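Local coordinates for protein beta-n-acetylhexosaminidase (Streptococcus pneumoniae, PDB 4AZI) that probably removes terminal N-acetylglucosamine residues from glycans, acting as a family 20 exo-beta-D-N-acetylglucosaminidase, at residues K271-Q285 with T321-A335. The protein carries 2 engineered substitutions. Sequence-based numbering, arbitrary orientation.
Sequences KFLNTNGDWYYILGQ and TVGSMLSIWADRPSA. With OAN (O-(2-acetamido-2-deoxy D-glucopyranosylidene) amino-N-phenylcarbamate), chain C.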
ATOM      1  N   LYS A 271      -4.744  15.146  -4.221  1.00 13.85           N
ATOM      2  CA  LYS A 271      -3.766  14.544  -5.127  1.00 13.79           C
ATOM      3  C   LYS A 271      -3.927  13.031  -5.097  1.00 13.03           C
ATOM      4  O   LYS A 271      -4.331  12.479  -4.080  1.00 12.77           O
ATOM      5  CB  LYS A 271      -2.352  14.928  -4.714  1.00 15.01           C
ATOM      6  CG  LYS A 271      -2.063  16.410  -4.880  1.00 16.42           C
ATOM      7  CD  LYS A 271      -1.304  16.962  -3.693  1.00 17.71           C
ATOM      8  CE  LYS A 271       0.202  16.808  -3.861  1.00 18.07           C
ATOM      9  NZ  LYS A 271       0.799  17.825  -4.774  1.00 19.68           N
ATOM     10  N   PHE A 272      -3.606  12.374  -6.211  1.00 12.00           N
ATOM     11  CA  PHE A 272      -3.934  10.964  -6.387  1.00 11.32           C
ATOM     12  C   PHE A 272      -2.710  10.092  -6.539  1.00 10.66           C
ATOM     13  O   PHE A 272      -1.753  10.487  -7.193  1.00 11.03           O
ATOM     14  CB  PHE A 272      -4.821  10.763  -7.637  1.00 11.66           C
ATOM     15  CG  PHE A 272      -6.138  11.488  -7.583  1.00 12.11           C
ATOM     16  CD1 PHE A 272      -7.149  11.061  -6.730  1.00 11.80           C
ATOM     17  CD2 PHE A 272      -6.377  12.582  -8.405  1.00 11.94           C
ATOM     18  CE1 PHE A 272      -8.366  11.710  -6.684  1.00 12.22           C
ATOM     19  CE2 PHE A 272      -7.595  13.239  -8.363  1.00 12.38           C
ATOM     20  CZ  PHE A 272      -8.593  12.802  -7.500  1.00 12.10           C
ATOM     21  N   LEU A 273      -2.756   8.910  -5.934  1.00  9.63           N
ATOM     22  CA  LEU A 273      -1.912   7.800  -6.342  1.00  8.99           C
ATOM     23  C   LEU A 273      -2.820   6.883  -7.166  1.00  8.66           C
ATOM     24  O   LEU A 273      -3.777   6.310  -6.626  1.00  8.21           O
ATOM     25  CB  LEU A 273      -1.317   7.062  -5.138  1.00  8.66           C
ATOM     26  CG  LEU A 273      -0.469   5.808  -5.470  1.00  8.99           C
ATOM     27  CD1 LEU A 273       0.732   6.148  -6.353  1.00  8.95           C
ATOM     28  CD2 LEU A 273      -0.018   5.073  -4.213  1.00  8.42           C
ATOM     29  N   ASN A 274      -2.544   6.802  -8.475  1.00  8.18           N
ATOM     30  CA  ASN A 274      -3.399   6.069  -9.430  1.00  8.16           C
ATOM     31  C   ASN A 274      -3.323   4.558  -9.209  1.00  8.14           C
ATOM     32  O   ASN A 274      -2.408   3.893  -9.682  1.00  8.10           O
ATOM     33  CB  ASN A 274      -3.039   6.443 -10.878  1.00  7.94           C
ATOM     34  CG  ASN A 274      -3.938   5.776 -11.920  1.00  8.05           C
ATOM     35  OD1 ASN A 274      -4.964   5.169 -11.599  1.00  8.07           O
ATOM     36  ND2 ASN A 274      -3.548   5.896 -13.184  1.00  7.61           N
ATOM     37  N   THR A 275      -4.314   4.041  -8.494  1.00  8.11           N
ATOM     38  CA  THR A 275      -4.340   2.668  -8.026  1.00  8.19           C
ATOM     39  C   THR A 275      -5.442   1.912  -8.763  1.00  8.31           C
ATOM     40  O   THR A 275      -6.282   1.245  -8.155  1.00  8.16           O
ATOM     41  CB  THR A 275      -4.575   2.661  -6.507  1.00  8.15           C
ATOM     42  OG1 THR A 275      -3.615   3.536  -5.895  1.00  8.43           O
ATOM     43  CG2 THR A 275      -4.432   1.264  -5.904  1.00  8.41           C
ATOM     44  N   ASN A 276      -5.422   2.025 -10.090  1.00  8.49           N
ATOM     45  CA  ASN A 276      -6.536   1.572 -10.921  1.00  8.86           C
ATOM     46  C   ASN A 276      -6.889   0.122 -10.698  1.00  8.94           C
ATOM     47  O   ASN A 276      -6.022  -0.738 -10.784  1.00  9.01           O
ATOM     48  CB  ASN A 276      -6.212   1.792 -12.393  1.00  8.91           C
ATOM     49  CG  ASN A 276      -7.447   2.006 -13.224  1.00  8.77           C
ATOM     50  OD1 ASN A 276      -8.439   1.304 -13.068  1.00  8.80           O
ATOM     51  ND2 ASN A 276      -7.399   2.997 -14.105  1.00  9.23           N
ATOM     52  N   GLY A 277      -8.159  -0.137 -10.390  1.00  9.32           N
ATOM     53  CA  GLY A 277      -8.693  -1.500 -10.298  1.00  9.56           C
ATOM     54  C   GLY A 277      -8.397  -2.339 -11.538  1.00  9.90           C
ATOM     55  O   GLY A 277      -8.363  -3.570 -11.479  1.00 10.04           O
ATOM     56  N   ASP A 278      -8.153  -1.668 -12.658  1.00 10.31           N
ATOM     57  CA  ASP A 278      -7.771  -2.338 -13.905  1.00 10.79           C
ATOM     58  C   ASP A 278      -6.531  -3.216 -13.725  1.00 10.76           C
ATOM     59  O   ASP A 278      -6.367  -4.221 -14.411  1.00 10.93           O
ATOM     60  CB  ASP A 278      -7.509  -1.291 -15.000  1.00 10.89           C
ATOM     61  CG  ASP A 278      -8.787  -0.707 -15.584  1.00 11.23           C
ATOM     62  OD1 ASP A 278      -9.893  -1.156 -15.197  1.00 11.64           O
ATOM     63  OD2 ASP A 278      -8.686   0.209 -16.431  1.00 11.28           O
ATOM     64  N   TRP A 279      -5.657  -2.823 -12.800  1.00 11.23           N
ATOM     65  CA  TRP A 279      -4.401  -3.539 -12.561  1.00 11.47           C
ATOM     66  C   TRP A 279      -4.422  -4.506 -11.382  1.00 11.57           C
ATOM     67  O   TRP A 279      -3.365  -4.981 -10.955  1.00 11.83           O
ATOM     68  CB  TRP A 279      -3.237  -2.541 -12.442  1.00 11.44           C
ATOM     69  CG  TRP A 279      -3.140  -1.575 -13.610  1.00 11.62           C
ATOM     70  CD1 TRP A 279      -3.259  -1.867 -14.963  1.00 11.65           C
ATOM     71  CD2 TRP A 279      -2.884  -0.125 -13.558  1.00 11.55           C
ATOM     72  NE1 TRP A 279      -3.120  -0.730 -15.726  1.00 11.97           N
ATOM     73  CE2 TRP A 279      -2.888   0.345 -14.948  1.00 11.72           C
ATOM     74  CE3 TRP A 279      -2.675   0.798 -12.535  1.00 11.58           C
ATOM     75  CZ2 TRP A 279      -2.685   1.685 -15.276  1.00 11.74           C
ATOM     76  CZ3 TRP A 279      -2.475   2.144 -12.876  1.00 11.64           C
ATOM     77  CH2 TRP A 279      -2.469   2.572 -14.216  1.00 11.59           C
ATOM     78  N   TYR A 280      -5.609  -4.814 -10.855  1.00 11.39           N
ATOM     79  CA  TYR A 280      -5.750  -5.725  -9.705  1.00 11.51           C
ATOM     80  C   TYR A 280      -5.541  -7.193 -10.114  1.00 12.02           C
ATOM     81  O   TYR A 280      -6.009  -7.612 -11.172  1.00 12.37           O
ATOM     82  CB  TYR A 280      -7.147  -5.590  -9.083  1.00 11.08           C
ATOM     83  CG  TYR A 280      -7.354  -4.433  -8.117  1.00 10.92           C
ATOM     84  CD1 TYR A 280      -6.406  -3.413  -7.987  1.00 10.78           C
ATOM     85  CD2 TYR A 280      -8.513  -4.353  -7.347  1.00 10.72           C
ATOM     86  CE1 TYR A 280      -6.605  -2.351  -7.106  1.00 10.73           C
ATOM     87  CE2 TYR A 280      -8.719  -3.300  -6.467  1.00 10.65           C
ATOM     88  CZ  TYR A 280      -7.760  -2.310  -6.338  1.00 10.88           C
ATOM     89  OH  TYR A 280      -7.962  -1.262  -5.452  1.00 10.99           O
ATOM     90  N   TYR A 281      -4.854  -7.960  -9.270  1.00 12.33           N
ATOM     91  CA  TYR A 281      -4.795  -9.426  -9.407  1.00 12.72           C
ATOM     92  C   TYR A 281      -4.983 -10.109  -8.058  1.00 12.90           C
ATOM     93  O   TYR A 281      -4.266  -9.800  -7.106  1.00 12.83           O
ATOM     94  CB  TYR A 281      -3.483  -9.904 -10.038  1.00 12.61           C
ATOM     95  CG  TYR A 281      -3.338 -11.423 -10.023  1.00 12.80           C
ATOM     96  CD1 TYR A 281      -4.303 -12.243 -10.624  1.00 12.92           C
ATOM     97  CD2 TYR A 281      -2.253 -12.040  -9.390  1.00 12.84           C
ATOM     98  CE1 TYR A 281      -4.187 -13.626 -10.601  1.00 13.15           C
ATOM     99  CE2 TYR A 281      -2.125 -13.429  -9.366  1.00 13.03           C
ATOM    100  CZ  TYR A 281      -3.096 -14.216  -9.976  1.00 12.99           C
ATOM    101  OH  TYR A 281      -2.986 -15.594  -9.961  1.00 13.53           O
ATOM    102  N   ILE A 282      -5.947 -11.030  -7.993  1.00 13.10           N
ATOM    103  CA  ILE A 282      -6.193 -11.844  -6.802  1.00 13.38           C
ATOM    104  C   ILE A 282      -5.491 -13.175  -7.019  1.00 13.98           C
ATOM    105  O   ILE A 282      -5.732 -13.844  -8.032  1.00 13.82           O
ATOM    106  CB  ILE A 282      -7.713 -12.072  -6.562  1.00 13.47           C
ATOM    107  CG1 ILE A 282      -8.428 -10.742  -6.263  1.00 13.17           C
ATOM    108  CG2 ILE A 282      -7.950 -13.068  -5.431  1.00 12.89           C
ATOM    109  CD1 ILE A 282      -9.935 -10.788  -6.469  1.00 13.30           C
ATOM    110  N   LEU A 283      -4.617 -13.553  -6.086  1.00 14.16           N
ATOM    111  CA  LEU A 283      -3.882 -14.817  -6.181  1.00 14.76           C
ATOM    112  C   LEU A 283      -4.831 -15.978  -6.472  1.00 15.36           C
ATOM    113  O   LEU A 283      -5.827 -16.169  -5.764  1.00 15.38           O
ATOM    114  CB  LEU A 283      -3.096 -15.106  -4.894  1.00 14.32           C
ATOM    115  CG  LEU A 283      -2.088 -14.093  -4.334  1.00 14.36           C
ATOM    116  CD1 LEU A 283      -1.359 -14.701  -3.137  1.00 14.00           C
ATOM    117  CD2 LEU A 283      -1.091 -13.621  -5.383  1.00 14.03           C
ATOM    118  N   GLY A 284      -4.525 -16.728  -7.530  1.00 16.46           N
ATOM    119  CA  GLY A 284      -5.307 -17.904  -7.920  1.00 17.43           C
ATOM    120  C   GLY A 284      -6.578 -17.630  -8.706  1.00 18.43           C
ATOM    121  O   GLY A 284      -7.284 -18.567  -9.088  1.00 18.39           O
ATOM    122  N   GLN A 285      -6.878 -16.353  -8.946  1.00 18.66           N
ATOM    123  CA  GLN A 285      -8.136 -15.951  -9.575  1.00 20.02           C
ATOM    124  C   GLN A 285      -8.121 -16.210 -11.079  1.00 20.91           C
ATOM    125  O   GLN A 285      -7.185 -15.823 -11.785  1.00 20.70           O
ATOM    126  CB  GLN A 285      -8.451 -14.470  -9.288  1.00 19.74           C
ATOM    127  CG  GLN A 285      -9.879 -14.039  -9.601  1.00 19.56           C
ATOM    128  CD  GLN A 285     -10.819 -14.187  -8.419  1.00 20.16           C
ATOM    129  OE1 GLN A 285     -10.604 -15.017  -7.535  1.00 21.21           O
ATOM    130  NE2 GLN A 285     -11.873 -13.381  -8.398  1.00 19.62           N
ATOM    131  N   THR A 321      -1.598  13.204 -10.888  1.00 15.81           N
ATOM    132  CA  THR A 321      -1.328  12.034 -10.075  1.00 15.01           C
ATOM    133  C   THR A 321       0.118  12.169  -9.641  1.00 14.01           C
ATOM    134  O   THR A 321       0.893  12.863 -10.305  1.00 14.83           O
ATOM    135  CB  THR A 321      -1.542  10.732 -10.865  1.00 14.78           C
ATOM    136  OG1 THR A 321      -0.568  10.627 -11.918  1.00 14.76           O
ATOM    137  CG2 THR A 321      -2.924  10.715 -11.466  1.00 14.35           C
ATOM    138  N   VAL A 322       0.468  11.570  -8.509  1.00 12.59           N
ATOM    139  CA  VAL A 322       1.876  11.536  -8.076  1.00 11.72           C
ATOM    140  C   VAL A 322       2.571  10.285  -8.635  1.00 11.37           C
ATOM    141  O   VAL A 322       3.789  10.124  -8.507  1.00 11.18           O
ATOM    142  CB  VAL A 322       2.029  11.604  -6.535  1.00 11.41           C
ATOM    143  CG1 VAL A 322       1.391  12.870  -5.977  1.00 11.22           C
ATOM    144  CG2 VAL A 322       1.458  10.352  -5.866  1.00 10.81           C
ATOM    145  N   GLY A 323       1.781   9.413  -9.261  1.00 10.93           N
ATOM    146  CA  GLY A 323       2.264   8.146  -9.799  1.00 10.49           C
ATOM    147  C   GLY A 323       1.177   7.085  -9.805  1.00 10.34           C
ATOM    148  O   GLY A 323       0.002   7.399  -9.657  1.00 10.07           O
ATOM    149  N   SER A 324       1.582   5.824  -9.941  1.00 10.12           N
ATOM    150  CA  SER A 324       0.644   4.729 -10.109  1.00 10.24           C
ATOM    151  C   SER A 324       1.049   3.491  -9.328  1.00 10.29           C
ATOM    152  O   SER A 324       2.240   3.254  -9.080  1.00 10.36           O
ATOM    153  CB  SER A 324       0.501   4.373 -11.594  1.00 10.32           C
ATOM    154  OG  SER A 324      -0.212   5.374 -12.291  1.00 10.17           O
ATOM    155  N   MET A 325       0.044   2.705  -8.956  1.00 10.28           N
ATOM    156  CA  MET A 325       0.242   1.507  -8.160  1.00 10.29           C
ATOM    157  C   MET A 325      -0.499   0.306  -8.760  1.00 10.21           C
ATOM    158  O   MET A 325      -1.687   0.386  -9.048  1.00  9.99           O
ATOM    159  CB  MET A 325      -0.228   1.767  -6.727  1.00 10.29           C
ATOM    160  CG  MET A 325      -0.113   0.575  -5.788  1.00 10.25           C
ATOM    161  SD  MET A 325       0.047   1.087  -4.063  1.00 10.46           S
ATOM    162  CE  MET A 325      -1.620   1.615  -3.689  1.00 10.05           C
ATOM    163  N   LEU A 326       0.225  -0.791  -8.959  1.00 10.34           N
ATOM    164  CA  LEU A 326      -0.367  -2.066  -9.364  1.00 10.51           C
ATOM    165  C   LEU A 326      -0.511  -2.953  -8.118  1.00 10.24           C
ATOM    166  O   LEU A 326       0.399  -3.011  -7.281  1.00 10.12           O
ATOM    167  CB  LEU A 326       0.487  -2.739 -10.446  1.00 10.76           C
ATOM    168  CG  LEU A 326       0.012  -4.070 -11.037  1.00 11.16           C
ATOM    169  CD1 LEU A 326       0.231  -4.102 -12.543  1.00 11.48           C
ATOM    170  CD2 LEU A 326       0.716  -5.240 -10.362  1.00 11.36           C
ATOM    171  N   SER A 327      -1.646  -3.641  -8.001  1.00 10.04           N
ATOM    172  CA  SER A 327      -2.034  -4.243  -6.729  1.00 10.06           C
ATOM    173  C   SER A 327      -2.289  -5.747  -6.767  1.00 10.25           C
ATOM    174  O   SER A 327      -3.079  -6.237  -7.588  1.00 10.17           O
ATOM    175  CB  SER A 327      -3.261  -3.543  -6.153  1.00 10.09           C
ATOM    176  OG  SER A 327      -3.137  -2.132  -6.189  1.00 10.22           O
ATOM    177  N   ILE A 328      -1.631  -6.453  -5.844  1.00 10.26           N
ATOM    178  CA  ILE A 328      -1.751  -7.906  -5.692  1.00 10.39           C
ATOM    179  C   ILE A 328      -2.550  -8.201  -4.423  1.00 10.62           C
ATOM    180  O   ILE A 328      -2.109  -7.875  -3.323  1.00 10.75           O
ATOM    181  CB  ILE A 328      -0.368  -8.595  -5.607  1.00 10.31           C
ATOM    182  CG1 ILE A 328       0.557  -8.171  -6.764  1.00 10.29           C
ATOM    183  CG2 ILE A 328      -0.514 -10.115  -5.581  1.00 10.31           C
ATOM    184  CD1 ILE A 328      -0.029  -8.306  -8.167  1.00 10.38           C
ATOM    185  N   TRP A 329      -3.729  -8.795  -4.574  1.00 11.10           N
ATOM    186  CA  TRP A 329      -4.604  -9.025  -3.419  1.00 11.55           C
ATOM    187  C   TRP A 329      -4.719 -10.477  -3.031  1.00 12.00           C
ATOM    188  O   TRP A 329      -4.493 -11.371  -3.849  1.00 12.54           O
ATOM    189  CB  TRP A 329      -5.982  -8.424  -3.653  1.00 11.19           C
ATOM    190  CG  TRP A 329      -5.987  -6.934  -3.927  1.00 10.94           C
ATOM    191  CD1 TRP A 329      -6.059  -6.307  -5.168  1.00 10.83           C
ATOM    192  CD2 TRP A 329      -5.947  -5.829  -2.945  1.00 11.03           C
ATOM    193  NE1 TRP A 329      -6.067  -4.940  -5.030  1.00 10.93           N
ATOM    194  CE2 TRP A 329      -5.991  -4.586  -3.725  1.00 10.83           C
ATOM    195  CE3 TRP A 329      -5.860  -5.750  -1.556  1.00 10.95           C
ATOM    196  CZ2 TRP A 329      -5.964  -3.332  -3.121  1.00 11.14           C
ATOM    197  CZ3 TRP A 329      -5.837  -4.474  -0.956  1.00 11.11           C
ATOM    198  CH2 TRP A 329      -5.890  -3.299  -1.719  1.00 11.02           C
ATOM    199  N   ALA A 330      -5.077 -10.724  -1.772  1.00 12.45           N
ATOM    200  CA  ALA A 330      -5.141 -12.077  -1.248  1.00 12.96           C
ATOM    201  C   ALA A 330      -6.521 -12.517  -0.750  1.00 13.56           C
ATOM    202  O   ALA A 330      -6.607 -13.273   0.225  1.00 13.73           O
ATOM    203  CB  ALA A 330      -4.094 -12.254  -0.160  1.00 13.16           C
ATOM    204  N   ASP A 331      -7.586 -12.076  -1.427  1.00 13.89           N
ATOM    205  CA  ASP A 331      -8.983 -12.367  -1.024  1.00 14.86           C
ATOM    206  C   ASP A 331      -9.238 -13.803  -0.552  1.00 15.50           C
ATOM    207  O   ASP A 331      -9.961 -14.031   0.414  1.00 15.41           O
ATOM    208  CB  ASP A 331      -9.959 -12.011  -2.153  1.00 15.12           C
ATOM    209  CG  ASP A 331      -9.941 -10.526  -2.502  1.00 15.13           C
ATOM    210  OD1 ASP A 331      -8.847  -9.912  -2.510  1.00 14.78           O
ATOM    211  OD2 ASP A 331     -11.022  -9.969  -2.778  1.00 15.08           O
ATOM    212  N   ARG A 332      -8.657 -14.767  -1.251  1.00 16.31           N
ATOM    213  CA  ARG A 332      -8.636 -16.140  -0.774  1.00 17.53           C
ATOM    214  C   ARG A 332      -7.187 -16.460  -0.404  1.00 17.12           C
ATOM    215  O   ARG A 332      -6.386 -16.830  -1.263  1.00 16.60           O
ATOM    216  CB  ARG A 332      -9.205 -17.084  -1.843  1.00 19.06           C
ATOM    217  CG  ARG A 332     -10.686 -16.841  -2.131  1.00 21.02           C
ATOM    218  CD  ARG A 332     -11.159 -17.490  -3.429  1.00 23.31           C
ATOM    219  NE  ARG A 332     -10.473 -16.923  -4.590  1.00 25.81           N
ATOM    220  CZ  ARG A 332      -9.631 -17.591  -5.380  1.00 27.52           C
ATOM    221  NH1 ARG A 332      -9.368 -18.880  -5.164  1.00 28.35           N
ATOM    222  NH2 ARG A 332      -9.051 -16.966  -6.394  1.00 28.11           N
ATOM    223  N   PRO A 333      -6.828 -16.277   0.883  1.00 17.14           N
ATOM    224  CA  PRO A 333      -5.401 -16.330   1.224  1.00 17.26           C
ATOM    225  C   PRO A 333      -4.819 -17.744   1.276  1.00 17.75           C
ATOM    226  O   PRO A 333      -3.598 -17.897   1.388  1.00 17.27           O
ATOM    227  CB  PRO A 333      -5.326 -15.651   2.597  1.00 17.08           C
ATOM    228  CG  PRO A 333      -6.746 -15.486   3.076  1.00 17.45           C
ATOM    229  CD  PRO A 333      -7.680 -16.089   2.070  1.00 17.41           C
ATOM    230  N   SER A 334      -5.669 -18.766   1.188  1.00 17.96           N
ATOM    231  CA  SER A 334      -5.166 -20.140   1.089  1.00 18.90           C
ATOM    232  C   SER A 334      -4.599 -20.434  -0.300  1.00 19.18           C
ATOM    233  O   SER A 334      -3.882 -21.421  -0.481  1.00 19.21           O
ATOM    234  CB  SER A 334      -6.238 -21.164   1.470  1.00 19.03           C
ATOM    235  OG  SER A 334      -7.307 -21.130   0.552  1.00 19.83           O
ATOM    236  N   ALA A 335      -4.910 -19.570  -1.267  1.00 19.47           N
ATOM    237  CA  ALA A 335      -4.386 -19.708  -2.625  1.00 20.44           C
ATOM    238  C   ALA A 335      -2.871 -19.594  -2.609  1.00 20.76           C
ATOM    239  O   ALA A 335      -2.306 -18.818  -1.836  1.00 20.37           O
ATOM    240  CB  ALA A 335      -4.990 -18.664  -3.549  1.00 20.31           C
TER
HETATM  241  CAH OAN C2038      -9.402  -0.763  -1.951  1.00 10.13           C
HETATM  242  CAG OAN C2038      -9.681  -2.176  -2.485  1.00 10.25           C
HETATM  243  OAN OAN C2038      -9.254  -2.517  -3.578  1.00 10.06           O
HETATM  244  NAI OAN C2038     -10.411  -2.956  -1.685  1.00 10.69           N
HETATM  245  CAB OAN C2038     -10.790  -4.353  -1.984  1.00 11.33           C
HETATM  246  CAC OAN C2038      -9.646  -5.291  -1.595  1.00 11.22           C
HETATM  247  OAJ OAN C2038      -9.715  -5.564  -0.189  1.00 11.11           O
HETATM  248  CAD OAN C2038      -9.712  -6.595  -2.376  1.00 11.61           C
HETATM  249  OAK OAN C2038      -8.636  -7.411  -1.935  1.00 11.78           O
HETATM  250  CAE OAN C2038      -9.554  -6.298  -3.875  1.00 11.69           C
HETATM  251  CAF OAN C2038      -9.651  -7.526  -4.786  1.00 12.02           C
HETATM  252  OAM OAN C2038     -10.966  -8.087  -4.726  1.00 12.22           O
HETATM  253  OAL OAN C2038     -10.505  -5.311  -4.357  1.00 11.82           O
HETATM  254  CAA OAN C2038     -11.199  -4.544  -3.461  1.00 11.89           C
HETATM  255  NAY OAN C2038     -12.270  -3.930  -3.915  1.00 13.01           N
HETATM  256  OAQ OAN C2038     -12.574  -4.148  -5.227  1.00 14.48           O
HETATM  257  CAP OAN C2038     -13.910  -4.106  -5.511  1.00 14.97           C
HETATM  258  OAR OAN C2038     -14.289  -4.219  -6.678  1.00 14.75           O
HETATM  259  NAO OAN C2038     -14.743  -3.946  -4.471  1.00 16.09           N
HETATM  260  CAS OAN C2038     -16.079  -3.840  -4.552  1.00 17.22           C
HETATM  261  CAT OAN C2038     -16.688  -2.760  -3.913  1.00 17.14           C
HETATM  262  CAU OAN C2038     -18.073  -2.599  -3.959  1.00 17.41           C
HETATM  263  CAV OAN C2038     -18.858  -3.521  -4.650  1.00 17.79           C
HETATM  264  CAW OAN C2038     -18.255  -4.611  -5.293  1.00 17.97           C
HETATM  265  CAX OAN C2038     -16.867  -4.774  -5.244  1.00 17.48           C
HETATM  266  O   HOH W   1      -3.869  -1.269  -8.860  1.00  7.50           O
HETATM  267  O   HOH W   2      -6.504 -14.734  -3.070  1.00 15.07           O
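Parallel beta pairing joins neighbouring strands 271-282 and 321-329, whose Y280 and W329 meet beside the ligand pocket at the C-terminal end of the barrel strands. Backbone bonds join the strands before and after a loop in the first; M325 N donates to N274 O, and W329 N to Y281 O at 2.8 Å. At the interruption a water bridges the chains, donating to N276 O and M325 O and accepting from S327 OG. With helix 294-303 between them, the strands form a beta-alpha-beta crossover, the last of the TIM barrel. The indole edge of W329 meets the phenol face of Y280 in a T-shaped pair, planes 66° apart, with NE1 over the ring centre, 3.1 Å above its plane. G277, which has no side chain, lays its CA over the opposite phenol face. Thus sandwiched, Y280 directs OH to the inhibitor's acetamido oxygen, 2.6 Å from atom OAN, while one indole face underlies the sugar. D331, a two-oxygen acceptor, takes hydroxyls OAK on OD1 and OAM on OD2. Apolar I282 packs CD1 on the sugar's CH2, 3.7 Å from CAF. Farther along, a bend at chi3 (-63°) turns R332 NH2 back to Q285 OE1, 2.7 Å away; NH2 lies in the amide's carbonyl plane, but OE1 is tilted from the guanidinium plane and the bond is bent.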